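PDB 1UPS: GlcNAc-alpha-1,4-Gal-releasing endo-beta-galactosidase from Clostridium perfringens, which probably hydrolyses O-glycosyl bonds as a family 16 endo-beta-galactosidase that releases GlcNAc-alpha-1,4-Gal, and binds a calcium ion. Local coordinates for residues N348-T353 against W365-W370; T353-H358 against E397-Y402; M389-E394 against S412-I417. All blocks are in the same frame, centred on the assembly; numbering follows the deposited sequence. Where two conformers were deposited one is given.

In the fold
Followed from the N terminus, all three contacts fall late in the chain, away from the calcium site, in what is probably a ricin-like beta-trefoil domain. Contacts 1 and 2 open back to back, sharing Thr353. Contact 1 closes first, at 365-370, around the loop that carries strand 357-359. Contact 2 stays open until 397-402 and so crosses contact 1; contact 3, begun at 389-394, crosses contact 2 in turn and closes at 412-417. Contacts 1 and 3 follow in series, yet they meet where Trp370 packs on Ile391. Strands 390-392 and 401-403 pair with each other and join contacts 2 and 3, while Glu357 bonds back to the Asn348-Asn351 loop.

Contact 1 of 3, residues N348-T353 against W365-W370; sequences NIENQT and WWSAQW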
loop_
_atom_site.group_PDB
_atom_site.type_symbol
_atom_site.label_atom_id
_atom_site.label_comp_id
_atom_site.label_asym_id
_atom_site.label_seq_id
_atom_site.Cartn_x
_atom_site.Cartn_y
_atom_site.Cartn_z
ATOM N N ASN A 348 -11.411 -7.263 -23.197
ATOM C CA ASN A 348 -12.521 -6.387 -22.834
ATOM C C ASN A 348 -13.841 -7.120 -22.821
ATOM O O ASN A 348 -13.914 -8.259 -23.279
ATOM C CB ASN A 348 -12.593 -5.185 -23.786
ATOM C CG ASN A 348 -13.081 -5.566 -25.157
ATOM O OD1 ASN A 348 -14.272 -5.446 -25.452
ATOM N ND2 ASN A 348 -12.165 -6.044 -26.010
ATOM N N ILE A 349 -14.878 -6.463 -22.290
ATOM C CA ILE A 349 -16.227 -7.054 -22.223
ATOM C C ILE A 349 -17.323 -6.121 -22.772
ATOM O O ILE A 349 -18.478 -6.173 -22.329
ATOM C CB ILE A 349 -16.579 -7.565 -20.790
ATOM C CG1 ILE A 349 -16.731 -6.413 -19.785
ATOM C CG2 ILE A 349 -15.541 -8.614 -20.312
ATOM C CD1 ILE A 349 -17.324 -6.835 -18.421
ATOM N N GLU A 350 -16.962 -5.305 -23.757
ATOM C CA GLU A 350 -17.884 -4.279 -24.290
ATOM C C GLU A 350 -19.270 -4.804 -24.692
ATOM O O GLU A 350 -20.292 -4.161 -24.400
ATOM C CB GLU A 350 -17.241 -3.522 -25.461
ATOM C CG GLU A 350 -18.018 -2.262 -25.884
ATOM C CD GLU A 350 -17.873 -1.094 -24.920
ATOM O OE1 GLU A 350 -18.557 -0.057 -25.132
ATOM O OE2 GLU A 350 -17.089 -1.185 -23.944
ATOM N N ASN A 351 -19.309 -5.961 -25.355
ATOM C CA ASN A 351 -20.576 -6.504 -25.842
ATOM C C ASN A 351 -21.317 -7.398 -24.841
ATOM O O ASN A 351 -22.424 -7.876 -25.134
ATOM C CB ASN A 351 -20.388 -7.206 -27.197
ATOM C CG ASN A 351 -20.094 -6.231 -28.328
ATOM O OD1 ASN A 351 -20.939 -5.392 -28.679
ATOM N ND2 ASN A 351 -18.900 -6.341 -28.917
ATOM N N GLN A 352 -20.705 -7.610 -23.670
ATOM C CA GLN A 352 -21.316 -8.347 -22.556
ATOM C C GLN A 352 -21.921 -9.685 -23.000
ATOM O O GLN A 352 -23.136 -9.929 -22.856
ATOM C CB GLN A 352 -22.370 -7.489 -21.836
ATOM C CG GLN A 352 -21.818 -6.225 -21.179
ATOM C CD GLN A 352 -22.881 -5.482 -20.382
ATOM O OE1 GLN A 352 -23.148 -5.829 -19.232
ATOM N NE2 GLN A 352 -23.511 -4.481 -21.004
ATOM N N THR A 353 -21.060 -10.541 -23.538
ATOM C CA THR A 353 -21.459 -11.831 -24.089
ATOM C C THR A 353 -21.314 -13.000 -23.106
ATOM O O THR A 353 -21.671 -14.150 -23.439
ATOM C CB THR A 353 -20.601 -12.152 -25.322
ATOM O OG1 THR A 353 -19.247 -12.415 -24.907
ATOM C CG2 THR A 353 -20.488 -10.938 -26.250
ATOM N N TRP A 365 -12.015 2.853 -22.752
ATOM C CA TRP A 365 -13.185 2.023 -22.453
ATOM C C TRP A 365 -13.015 1.327 -21.112
ATOM O O TRP A 365 -12.044 0.567 -20.908
ATOM C CB TRP A 365 -13.397 0.966 -23.537
ATOM C CG TRP A 365 -14.022 1.469 -24.824
ATOM C CD1 TRP A 365 -14.247 2.774 -25.197
ATOM C CD2 TRP A 365 -14.485 0.662 -25.908
ATOM N NE1 TRP A 365 -14.826 2.817 -26.446
ATOM C CE2 TRP A 365 -14.985 1.533 -26.903
ATOM C CE3 TRP A 365 -14.536 -0.724 -26.139
ATOM C CZ2 TRP A 365 -15.521 1.066 -28.107
ATOM C CZ3 TRP A 365 -15.061 -1.184 -27.337
ATOM C CH2 TRP A 365 -15.545 -0.291 -28.304
ATOM N N TRP A 366 -13.947 1.581 -20.198
ATOM C CA TRP A 366 -13.893 0.941 -18.882
ATOM C C TRP A 366 -14.055 -0.580 -18.990
ATOM O O TRP A 366 -13.591 -1.320 -18.103
ATOM C CB TRP A 366 -14.954 1.512 -17.942
ATOM C CG TRP A 366 -14.657 2.905 -17.438
ATOM C CD1 TRP A 366 -13.766 3.808 -17.958
ATOM C CD2 TRP A 366 -15.245 3.536 -16.303
ATOM N NE1 TRP A 366 -13.785 4.972 -17.222
ATOM C CE2 TRP A 366 -14.675 4.826 -16.191
ATOM C CE3 TRP A 366 -16.208 3.144 -15.361
ATOM C CZ2 TRP A 366 -15.043 5.728 -15.184
ATOM C CZ3 TRP A 366 -16.571 4.041 -14.356
ATOM C CH2 TRP A 366 -15.985 5.316 -14.274
ATOM N N SER A 367 -14.700 -1.046 -20.067
ATOM C CA SER A 367 -14.864 -2.493 -20.279
ATOM C C SER A 367 -13.526 -3.182 -20.537
ATOM O O SER A 367 -13.430 -4.410 -20.446
ATOM C CB SER A 367 -15.816 -2.784 -21.446
ATOM O OG SER A 367 -15.184 -2.622 -22.700
ATOM N N ALA A 368 -12.502 -2.391 -20.863
ATOM C CA ALA A 368 -11.160 -2.934 -21.135
ATOM C C ALA A 368 -10.180 -2.677 -19.984
ATOM O O ALA A 368 -8.972 -2.946 -20.104
ATOM C CB ALA A 368 -10.612 -2.360 -22.448
ATOM N N GLN A 369 -10.695 -2.190 -18.863
ATOM C CA GLN A 369 -9.850 -1.881 -17.713
ATOM C C GLN A 369 -10.169 -2.794 -16.531
ATOM O O GLN A 369 -11.336 -3.111 -16.277
ATOM C CB GLN A 369 -10.028 -0.426 -17.314
ATOM C CG GLN A 369 -9.560 0.537 -18.393
ATOM C CD GLN A 369 -9.762 1.967 -17.975
ATOM O OE1 GLN A 369 -9.978 2.235 -16.794
ATOM N NE2 GLN A 369 -9.697 2.896 -18.932
ATOM N N TRP A 370 -9.123 -3.204 -15.819
ATOM C CA TRP A 370 -9.248 -4.243 -14.800
ATOM C C TRP A 370 -8.553 -3.879 -13.485
ATOM O O TRP A 370 -7.468 -3.321 -13.499
ATOM C CB TRP A 370 -8.666 -5.553 -15.354
ATOM C CG TRP A 370 -9.285 -5.976 -16.648
ATOM C CD1 TRP A 370 -8.855 -5.655 -17.908
ATOM C CD2 TRP A 370 -10.440 -6.811 -16.819
ATOM N NE1 TRP A 370 -9.680 -6.227 -18.847
ATOM C CE2 TRP A 370 -10.657 -6.947 -18.208
ATOM C CE3 TRP A 370 -11.322 -7.459 -15.932
ATOM C CZ2 TRP A 370 -11.721 -7.695 -18.739
ATOM C CZ3 TRP A 370 -12.376 -8.209 -16.450
ATOM C CH2 TRP A 370 -12.566 -8.320 -17.850
HETATM O O HOH W 1 -16.472 0.520 -21.804
#
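Trp365 receives Glu350 on one face of its indole: the carboxylate carbon CD stands 3.6 Å above the ring plane, displaced toward the rim, and the two planes are only 23° apart, so the groups are stacked. The bend in the Glu350 chain at its second torsion (chi2 74°) is what lays the carboxylate over the ring. Further along, in the 3-10 turn 366-368, Ser367 meets the same carboxylate. Its OG donates to Glu350 OE2 over 2.7 Å, and OE2 receives it on its anti lone pair; a water 2.8 Å from Glu350 OE2 links this oxygen to the backbone N of Ser367 (2.9 Å), so two donors grip OE2.

The backbone carbonyl of Ser367 faces the 348-353 loop: its O accepts from Ile349 N at 3.1 Å and from Asn383 ND2. Ile349 begins a type I turn ending at Gln352, and Asn348 starts an Asx turn, with OD1 taking the Glu350 N at 3.2 Å while ND2 goes to Tyr346 O. This loop leaves strand 346-348 in what is consistent with a beta-trefoil domain.

Ala368 contributes its CB, 3.7 Å from Asn348 CB. Trp370, whose NE1 is bonded to Leu347 O, presents CH2 at 3.9 Å from Ile349 CG2, approached obliquely.

Contact 2 of 3, residues T353-H358 against E397-Y402; sequences TGYIEH and EGVLQY
Tyr355 and Gln401 form a single antiparallel bridge, a non-hydrogen-bonded pair with CA atoms 4.2 Å apart, flanked by Tyr402 N to Gly354 O (3.2 Å) and Ile356 N to Leu400 O (3.1 Å). A water donating to both Leu400 O and Ile356 O reinforces one end. At the other, a second water joins Gly354 O to Gln401 NE2, while Gln401 OE1 is held by Ser395.

The phenol of Tyr355 runs out to Glu397. Tyr355 OH donates over 2.6 Å to Glu397 OE1, which offers its syn lone pair and sits in the ring plane at the edge; carboxylate and ring, 28° apart, are nearly coplanar. Val399 CG2 touches Tyr355 CE1 at 3.7 Å, and Lys311 makes a cation-pi contact with the ring. The bridge thus ties the 397-402 segment, which leads into strand 401-403, to the loop before strand 357-359; these strands belong to two different hairpins of the probable beta-trefoil.

Inward, Ile356 CG1 meets Leu400 CG at 3.6 Å, and Ile356 CD1 reaches Tyr402 CB. With CG between its backbone N and carbonyl carbon (chi1 70°), the Tyr402 ring extends along Gly354, whose N gives Tyr402 OH a weak bond of 3.1 Å. An ST turn, Thr353 OG1 accepting from Tyr355 N, shapes this corner.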
loop_
_atom_site.group_PDB
_atom_site.type_symbol
_atom_site.label_atom_id
_atom_site.label_comp_id
_atom_site.label_asym_id
_atom_site.label_seq_id
_atom_site.Cartn_x
_atom_site.Cartn_y
_atom_site.Cartn_z
ATOM N N THR A 353 -21.060 -10.541 -23.538
ATOM C CA THR A 353 -21.459 -11.831 -24.089
ATOM C C THR A 353 -21.314 -13.000 -23.106
ATOM O O THR A 353 -21.671 -14.150 -23.439
ATOM C CB THR A 353 -20.601 -12.152 -25.322
ATOM O OG1 THR A 353 -19.247 -12.415 -24.907
ATOM C CG2 THR A 353 -20.488 -10.938 -26.250
ATOM N N GLY A 354 -20.778 -12.705 -21.922
ATOM C CA GLY A 354 -20.396 -13.725 -20.958
ATOM C C GLY A 354 -18.963 -14.209 -21.153
ATOM O O GLY A 354 -18.439 -14.944 -20.308
ATOM N N TYR A 355 -18.341 -13.798 -22.261
ATOM C CA TYR A 355 -16.965 -14.192 -22.589
ATOM C C TYR A 355 -16.061 -12.990 -22.762
ATOM O O TYR A 355 -16.504 -11.918 -23.208
ATOM C CB TYR A 355 -16.932 -15.065 -23.862
ATOM C CG TYR A 355 -17.712 -16.351 -23.698
ATOM C CD1 TYR A 355 -17.111 -17.496 -23.155
ATOM C CD2 TYR A 355 -19.063 -16.415 -24.056
ATOM C CE1 TYR A 355 -17.844 -18.682 -22.982
ATOM C CE2 TYR A 355 -19.804 -17.581 -23.887
ATOM C CZ TYR A 355 -19.194 -18.714 -23.349
ATOM O OH TYR A 355 -19.936 -19.876 -23.190
ATOM N N ILE A 356 -14.786 -13.154 -22.413
ATOM C CA ILE A 356 -13.806 -12.101 -22.651
ATOM C C ILE A 356 -13.631 -11.943 -24.160
ATOM O O ILE A 356 -13.439 -12.935 -24.875
ATOM C CB ILE A 356 -12.439 -12.440 -21.986
ATOM C CG1 ILE A 356 -12.591 -12.610 -20.469
ATOM C CG2 ILE A 356 -11.399 -11.346 -22.303
ATOM C CD1 ILE A 356 -12.986 -11.316 -19.730
ATOM N N GLU A 357 -13.692 -10.697 -24.631
ATOM C CA GLU A 357 -13.476 -10.368 -26.039
ATOM C C GLU A 357 -12.057 -9.840 -26.229
ATOM O O GLU A 357 -11.400 -9.460 -25.262
ATOM C CB GLU A 357 -14.487 -9.292 -26.487
ATOM C CG GLU A 357 -15.937 -9.722 -26.323
ATOM C CD GLU A 357 -16.909 -8.594 -26.615
ATOM O OE1 GLU A 357 -16.988 -8.185 -27.797
ATOM O OE2 GLU A 357 -17.568 -8.112 -25.663
ATOM N N HIS A 358 -11.584 -9.815 -27.471
ATOM C CA HIS A 358 -10.291 -9.200 -27.779
ATOM C C HIS A 358 -10.362 -8.344 -29.042
ATOM O O HIS A 358 -10.809 -8.811 -30.092
ATOM C CB HIS A 358 -9.169 -10.246 -27.919
ATOM C CG HIS A 358 -9.476 -11.355 -28.879
ATOM N ND1 HIS A 358 -9.111 -11.308 -30.206
ATOM C CD2 HIS A 358 -10.102 -12.546 -28.704
ATOM C CE1 HIS A 358 -9.505 -12.415 -30.812
ATOM N NE2 HIS A 358 -10.111 -13.184 -29.925
ATOM N N GLU A 397 -14.808 -24.412 -20.388
ATOM C CA GLU A 397 -15.251 -24.593 -21.774
ATOM C C GLU A 397 -14.115 -24.469 -22.796
ATOM O O GLU A 397 -14.372 -24.505 -24.011
ATOM C CB GLU A 397 -16.347 -23.580 -22.112
ATOM C CG GLU A 397 -17.644 -23.795 -21.329
ATOM C CD GLU A 397 -18.726 -22.780 -21.673
ATOM O OE1 GLU A 397 -18.415 -21.753 -22.320
ATOM O OE2 GLU A 397 -19.893 -23.013 -21.283
ATOM N N GLY A 398 -12.881 -24.303 -22.319
ATOM C CA GLY A 398 -11.719 -24.154 -23.201
ATOM C C GLY A 398 -11.454 -22.721 -23.631
ATOM O O GLY A 398 -10.495 -22.453 -24.366
ATOM N N VAL A 399 -12.317 -21.810 -23.174
ATOM C CA VAL A 399 -12.270 -20.388 -23.522
ATOM C C VAL A 399 -12.473 -19.537 -22.272
ATOM O O VAL A 399 -12.955 -20.034 -21.253
ATOM C CB VAL A 399 -13.350 -19.999 -24.583
ATOM C CG1 VAL A 399 -13.004 -20.617 -25.942
ATOM C CG2 VAL A 399 -14.747 -20.441 -24.145
ATOM N N LEU A 400 -12.133 -18.253 -22.361
ATOM C CA LEU A 400 -12.119 -17.367 -21.197
ATOM C C LEU A 400 -13.457 -16.688 -20.957
ATOM O O LEU A 400 -14.045 -16.101 -21.876
ATOM C CB LEU A 400 -11.049 -16.292 -21.386
ATOM C CG LEU A 400 -10.562 -15.515 -20.169
ATOM C CD1 LEU A 400 -10.039 -16.443 -19.086
ATOM C CD2 LEU A 400 -9.456 -14.515 -20.598
ATOM N N GLN A 401 -13.928 -16.764 -19.714
ATOM C CA GLN A 401 -15.227 -16.192 -19.330
ATOM C C GLN A 401 -15.055 -14.972 -18.433
ATOM O O GLN A 401 -13.969 -14.718 -17.915
ATOM C CB GLN A 401 -16.053 -17.224 -18.557
ATOM C CG GLN A 401 -16.388 -18.512 -19.322
ATOM C CD GLN A 401 -16.942 -19.569 -18.405
ATOM O OE1 GLN A 401 -16.201 -20.455 -17.948
ATOM N NE2 GLN A 401 -18.239 -19.468 -18.094
ATOM N N TYR A 402 -16.132 -14.209 -18.247
ATOM C CA TYR A 402 -16.208 -13.307 -17.099
ATOM C C TYR A 402 -17.545 -13.615 -16.420
ATOM O O TYR A 402 -18.485 -14.108 -17.066
ATOM C CB TYR A 402 -16.108 -11.807 -17.484
ATOM C CG TYR A 402 -17.341 -11.318 -18.210
ATOM C CD1 TYR A 402 -17.393 -11.323 -19.607
ATOM C CD2 TYR A 402 -18.485 -10.925 -17.499
ATOM C CE1 TYR A 402 -18.543 -10.905 -20.281
ATOM C CE2 TYR A 402 -19.638 -10.521 -18.157
ATOM C CZ TYR A 402 -19.654 -10.508 -19.544
ATOM O OH TYR A 402 -20.808 -10.128 -20.178
HETATM O O HOH W 2 -19.612 -16.901 -18.873
HETATM O O HOH W 3 -13.181 -15.653 -24.413
#

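Contact 3 of 3, residues M389-E394 against S412-I417; sequences MSIHTE and SQWQLI
Trp414 reaches toward Ile391 edge first. From its CB, a first torsion of -58° sets CG anti to the carbonyl carbon and aims the side chain at strand 390-392; the second torsion, near perpendicular, turns the NE1 edge to it. CD1 comes within 4.1 Å of Ile391 O; the next atom, NE1, bonds to that oxygen at 3.0 Å. The N-H...O angle is 173° and the acceptor lies essentially in the indole plane, although seen from the carbonyl the donor stands 61° out of its plane, away from the lone-pair directions. Round the six-membered ring, CZ2 packs against Ile391 CG2 at 3.9 Å, and at the tip CH2 meets Thr393 CG2, also at 3.9 Å. The straight in-plane bond and the two methyl contacts together restrict the rotation of the ring.

Ile391 O takes a second donor, a water 2.7 Å away that also donates to Ser412 O. Beside it, Ser412 CB lies 3.7 Å from His392 CB, while Ser412 OG turns to Tyr409 O. The imidazole of His392 turns back to its own segment, where ND1 accepts from Glu394 N in the ring plane at 2.9 Å.

The tryptophan-to-carbonyl bond has a counterpart 44 residues earlier in Trp370, consistent with the internal repeats of a probable beta-trefoil. Trp414 rests on Ile294 and Asn296 of strand 291-296, which pairs with strand 414-419, and Ile391 packs on Phe381 of strand 378-383 and Trp370 of strand 370-375.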
loop_
_atom_site.group_PDB
_atom_site.type_symbol
_atom_site.label_atom_id
_atom_site.label_comp_id
_atom_site.label_asym_id
_atom_site.label_seq_id
_atom_site.Cartn_x
_atom_site.Cartn_y
_atom_site.Cartn_z
ATOM N N MET A 389 -17.770 -8.366 -11.947
ATOM C CA MET A 389 -17.365 -9.376 -12.920
ATOM C C MET A 389 -15.865 -9.617 -12.853
ATOM O O MET A 389 -15.090 -8.663 -12.898
ATOM C CB MET A 389 -17.746 -8.919 -14.338
ATOM C CG MET A 389 -19.237 -8.629 -14.525
ATOM S SD MET A 389 -20.207 -10.109 -14.253
ATOM C CE MET A 389 -21.506 -9.539 -13.177
ATOM N N SER A 390 -15.464 -10.888 -12.746
ATOM C CA SER A 390 -14.055 -11.265 -12.744
ATOM C C SER A 390 -13.767 -12.222 -13.914
ATOM O O SER A 390 -14.678 -12.860 -14.449
ATOM C CB SER A 390 -13.637 -11.893 -11.410
ATOM O OG SER A 390 -14.373 -13.069 -11.135
ATOM N N ILE A 391 -12.494 -12.313 -14.291
ATOM C CA ILE A 391 -12.044 -13.232 -15.338
ATOM C C ILE A 391 -11.906 -14.632 -14.749
ATOM O O ILE A 391 -11.247 -14.815 -13.726
ATOM C CB ILE A 391 -10.688 -12.773 -15.904
ATOM C CG1 ILE A 391 -10.803 -11.331 -16.435
ATOM C CG2 ILE A 391 -10.257 -13.743 -17.005
ATOM C CD1 ILE A 391 -9.558 -10.844 -17.224
ATOM N N HIS A 392 -12.544 -15.614 -15.373
ATOM C CA HIS A 392 -12.557 -16.977 -14.799
ATOM C C HIS A 392 -12.808 -18.045 -15.860
ATOM O O HIS A 392 -13.179 -17.725 -16.999
ATOM C CB HIS A 392 -13.615 -17.108 -13.681
ATOM C CG HIS A 392 -15.026 -17.089 -14.189
ATOM N ND1 HIS A 392 -15.649 -18.210 -14.709
ATOM C CD2 HIS A 392 -15.924 -16.078 -14.293
ATOM C CE1 HIS A 392 -16.873 -17.890 -15.098
ATOM N NE2 HIS A 392 -17.065 -16.602 -14.856
ATOM N N THR A 393 -12.594 -19.311 -15.493
ATOM C CA THR A 393 -12.975 -20.438 -16.365
ATOM C C THR A 393 -13.803 -21.474 -15.597
ATOM O O THR A 393 -13.561 -22.676 -15.701
ATOM C CB THR A 393 -11.752 -21.136 -17.075
ATOM O OG1 THR A 393 -10.877 -21.718 -16.090
ATOM C CG2 THR A 393 -10.876 -20.124 -17.818
ATOM N N GLU A 394 -14.788 -21.011 -14.834
ATOM C CA GLU A 394 -15.549 -21.899 -13.951
ATOM C C GLU A 394 -16.439 -22.910 -14.701
ATOM O O GLU A 394 -16.864 -23.906 -14.106
ATOM C CB GLU A 394 -16.355 -21.091 -12.914
ATOM C CG GLU A 394 -17.130 -21.905 -11.860
ATOM C CD GLU A 394 -16.293 -22.883 -11.029
ATOM O OE1 GLU A 394 -16.884 -23.843 -10.457
ATOM O OE2 GLU A 394 -15.057 -22.712 -10.926
ATOM N N SER A 412 -10.874 -18.638 -10.967
ATOM C CA SER A 412 -10.789 -17.182 -11.133
ATOM C C SER A 412 -9.440 -16.587 -10.690
ATOM O O SER A 412 -9.279 -15.349 -10.637
ATOM C CB SER A 412 -11.941 -16.461 -10.389
ATOM O OG SER A 412 -11.715 -16.412 -8.977
ATOM N N GLN A 413 -8.488 -17.457 -10.371
ATOM C CA GLN A 413 -7.195 -17.037 -9.844
ATOM C C GLN A 413 -6.118 -17.328 -10.887
ATOM O O GLN A 413 -6.114 -18.421 -11.489
ATOM C CB GLN A 413 -6.893 -17.775 -8.531
ATOM C CG GLN A 413 -7.824 -17.366 -7.402
ATOM C CD GLN A 413 -7.454 -17.982 -6.058
ATOM O OE1 GLN A 413 -6.367 -18.552 -5.892
ATOM N NE2 GLN A 413 -8.359 -17.859 -5.082
ATOM N N TRP A 414 -5.242 -16.343 -11.098
ATOM C CA TRP A 414 -4.279 -16.345 -12.210
ATOM C C TRP A 414 -2.867 -16.040 -11.749
ATOM O O TRP A 414 -2.659 -15.298 -10.786
ATOM C CB TRP A 414 -4.689 -15.293 -13.245
ATOM C CG TRP A 414 -6.054 -15.533 -13.747
ATOM C CD1 TRP A 414 -7.219 -14.996 -13.255
ATOM C CD2 TRP A 414 -6.431 -16.420 -14.792
ATOM N NE1 TRP A 414 -8.294 -15.469 -13.967
ATOM C CE2 TRP A 414 -7.840 -16.352 -14.915
ATOM C CE3 TRP A 414 -5.720 -17.247 -15.673
ATOM C CZ2 TRP A 414 -8.548 -17.089 -15.869
ATOM C CZ3 TRP A 414 -6.418 -17.977 -16.618
ATOM C CH2 TRP A 414 -7.818 -17.899 -16.710
ATOM N N GLN A 415 -1.888 -16.603 -12.459
ATOM C CA GLN A 415 -0.486 -16.319 -12.198
ATOM C C GLN A 415 0.065 -15.555 -13.393
ATOM O O GLN A 415 0.022 -16.069 -14.500
ATOM C CB GLN A 415 0.266 -17.658 -12.069
ATOM C CG GLN A 415 1.317 -17.700 -11.035
ATOM C CD GLN A 415 2.037 -19.055 -10.967
ATOM O OE1 GLN A 415 1.487 -20.102 -11.345
ATOM N NE2 GLN A 415 3.256 -19.029 -10.468
ATOM N N LEU A 416 0.570 -14.340 -13.184
ATOM C CA LEU A 416 1.288 -13.646 -14.266
ATOM C C LEU A 416 2.757 -13.990 -14.161
ATOM O O LEU A 416 3.411 -13.658 -13.156
ATOM C CB LEU A 416 1.094 -12.135 -14.201
ATOM C CG LEU A 416 -0.063 -11.704 -15.113
ATOM C CD1 LEU A 416 -1.372 -12.178 -14.532
ATOM C CD2 LEU A 416 -0.057 -10.224 -15.340
ATOM N N ILE A 417 3.272 -14.645 -15.199
ATOM C CA ILE A 417 4.633 -15.172 -15.184
ATOM C C ILE A 417 5.500 -14.406 -16.172
ATOM O O ILE A 417 5.308 -14.542 -17.384
ATOM C CB ILE A 417 4.606 -16.680 -15.542
ATOM C CG1 ILE A 417 3.732 -17.441 -14.538
ATOM C CG2 ILE A 417 6.018 -17.271 -15.557
ATOM C CD1 ILE A 417 3.374 -18.830 -14.997
HETATM O O HOH W 4 -10.149 -13.138 -11.941
#